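Local atomic coordinates of putative dehydratase (Mesorhizobium loti, PDB entry 2POZ), a protein that is of unknown function but, as a member of the mandelate racemase/muconate lactonizing enzyme family, may act as a lyase, perhaps a dehydratase. Residues 143-148 with 154-159. Residues are numbered along the deposited sequence; the frame is centred on the assembly and turned at random.
Sequences RAVERP and GALKFY
Leu156 on strand 155-158 reaches Pro148 and Val145 with its two methyl branches, one to each. Leu156 CD2 lies 3.6 Å from Pro148 CB. Pro148 CG is 3.8 Å from the same Leu156 CD2, and the other ring atoms are farther off, so the methyl meets the CB-CG edge of the pyrrolidine ring. Leu156 CD1 stands 4.1 Å from Val145 CB, a looser touch. Both partners meet the leucine at roughly a right angle. Leu156 CG is set anti to its own carbonyl carbon (chi1 -53°), which carries the fork toward the helical segment. All three residues are buried; Val192 and Ala195 of helix 179-196 also pack on Val145, and Ala128 touches both Pro148 and Leu156.

The polar pairing inside 143-148 joins Arg143 to Glu146, gripped side-on: Arg143 NE to Glu146 OE2 is a 2.8 Å salt bridge, and Arg143 NH2 to Glu146 OE1 a 3.2 Å hydrogen bond. The oxygens lie nearly in the guanidinium plane, but the nitrogens sit about 30° out of the carboxylate plane.

An alanine here, lacking CG and both methyls, would probably leave a gap beside Pro148 and Val145. Purely apolar chemistry thus joins the helical turns to strand 155-158 of the enolase-superfamily barrel, which lies between strands 123-128 and 201-205: van der Waals packing of three buried side chains, without a directional bond across it, while the Arg143-Glu146 pair stands well clear of the strand.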
# COMPACT_ATOMS: atom_id res chain seq x y z
N ARG A 143 32.87 -15.80 -32.07
CA ARG A 143 33.40 -15.31 -33.34
C ARG A 143 32.68 -14.04 -33.77
O ARG A 143 33.28 -13.16 -34.38
CB ARG A 143 33.22 -16.35 -34.46
CG ARG A 143 34.04 -17.63 -34.34
CD ARG A 143 35.54 -17.36 -34.40
NE ARG A 143 35.91 -16.35 -35.38
CZ ARG A 143 35.75 -16.45 -36.70
NH1 ARG A 143 35.20 -17.53 -37.25
NH2 ARG A 143 36.13 -15.45 -37.49
N ALA A 144 31.39 -13.96 -33.48
CA ALA A 144 30.58 -12.82 -33.87
C ALA A 144 30.97 -11.47 -33.27
O ALA A 144 30.69 -10.43 -33.88
CB ALA A 144 29.11 -13.11 -33.56
N VAL A 145 31.62 -11.46 -32.10
CA VAL A 145 32.01 -10.18 -31.49
C VAL A 145 33.15 -9.50 -32.24
O VAL A 145 33.33 -8.28 -32.16
CB VAL A 145 32.47 -10.35 -30.01
CG1 VAL A 145 31.44 -11.15 -29.22
CG2 VAL A 145 33.85 -11.01 -29.96
N GLU A 146 33.92 -10.29 -32.98
CA GLU A 146 35.07 -9.77 -33.72
C GLU A 146 34.81 -8.58 -34.63
O GLU A 146 35.53 -7.59 -34.57
CB GLU A 146 35.71 -10.90 -34.52
CG GLU A 146 36.52 -11.88 -33.68
CD GLU A 146 36.84 -13.16 -34.42
OE1 GLU A 146 37.10 -13.09 -35.64
OE2 GLU A 146 36.82 -14.24 -33.79
N ARG A 147 33.78 -8.65 -35.48
CA ARG A 147 33.51 -7.54 -36.39
C ARG A 147 33.17 -6.23 -35.66
O ARG A 147 33.82 -5.20 -35.87
CB ARG A 147 32.41 -7.90 -37.38
CG ARG A 147 32.10 -6.77 -38.36
CD ARG A 147 30.98 -7.13 -39.32
NE ARG A 147 30.35 -5.94 -39.88
CZ ARG A 147 29.67 -5.04 -39.17
NH1 ARG A 147 29.52 -5.20 -37.86
NH2 ARG A 147 29.13 -3.99 -39.76
N PRO A 148 32.13 -6.23 -34.81
CA PRO A 148 31.83 -4.96 -34.14
C PRO A 148 33.01 -4.40 -33.34
O PRO A 148 33.24 -3.19 -33.33
CB PRO A 148 30.61 -5.29 -33.27
CG PRO A 148 30.74 -6.77 -33.03
CD PRO A 148 31.18 -7.28 -34.39
N GLY A 154 32.68 -0.12 -27.96
CA GLY A 154 33.13 -0.45 -26.61
C GLY A 154 32.00 -1.08 -25.83
O GLY A 154 32.11 -1.34 -24.64
N ALA A 155 30.89 -1.34 -26.53
CA ALA A 155 29.73 -1.94 -25.90
C ALA A 155 28.92 -2.74 -26.92
O ALA A 155 28.76 -2.33 -28.07
CB ALA A 155 28.87 -0.85 -25.27
N LEU A 156 28.42 -3.88 -26.49
CA LEU A 156 27.65 -4.77 -27.36
C LEU A 156 26.38 -5.27 -26.69
O LEU A 156 26.38 -5.61 -25.50
CB LEU A 156 28.50 -5.99 -27.73
CG LEU A 156 29.90 -5.80 -28.32
CD1 LEU A 156 30.62 -7.15 -28.32
CD2 LEU A 156 29.81 -5.23 -29.73
N LYS A 157 25.29 -5.31 -27.45
CA LYS A 157 24.03 -5.84 -26.92
C LYS A 157 23.67 -7.08 -27.73
O LYS A 157 23.90 -7.12 -28.94
CB LYS A 157 22.88 -4.83 -27.04
CG LYS A 157 21.61 -5.35 -26.33
CD LYS A 157 20.50 -4.31 -26.22
CE LYS A 157 19.60 -4.29 -27.44
NZ LYS A 157 18.56 -3.21 -27.32
N PHE A 158 23.12 -8.09 -27.07
CA PHE A 158 22.74 -9.31 -27.77
C PHE A 158 21.63 -10.08 -27.05
O PHE A 158 21.45 -9.95 -25.85
CB PHE A 158 23.96 -10.21 -28.00
CG PHE A 158 24.65 -10.65 -26.73
CD1 PHE A 158 24.55 -11.96 -26.30
CD2 PHE A 158 25.40 -9.74 -25.98
CE1 PHE A 158 25.19 -12.38 -25.13
CE2 PHE A 158 26.05 -10.15 -24.81
CZ PHE A 158 25.94 -11.48 -24.39
N TYR A 159 20.90 -10.87 -27.83
CA TYR A 159 19.80 -11.70 -27.35
C TYR A 159 20.36 -13.12 -27.29
O TYR A 159 20.65 -13.72 -28.32
CB TYR A 159 18.64 -11.60 -28.36
CG TYR A 159 17.45 -12.47 -28.07
CD1 TYR A 159 16.62 -12.22 -26.96
CD2 TYR A 159 17.12 -13.54 -28.90
CE1 TYR A 159 15.50 -13.00 -26.70
CE2 TYR A 159 16.00 -14.34 -28.65
CZ TYR A 159 15.19 -14.06 -27.55
OH TYR A 159 14.07 -14.82 -27.33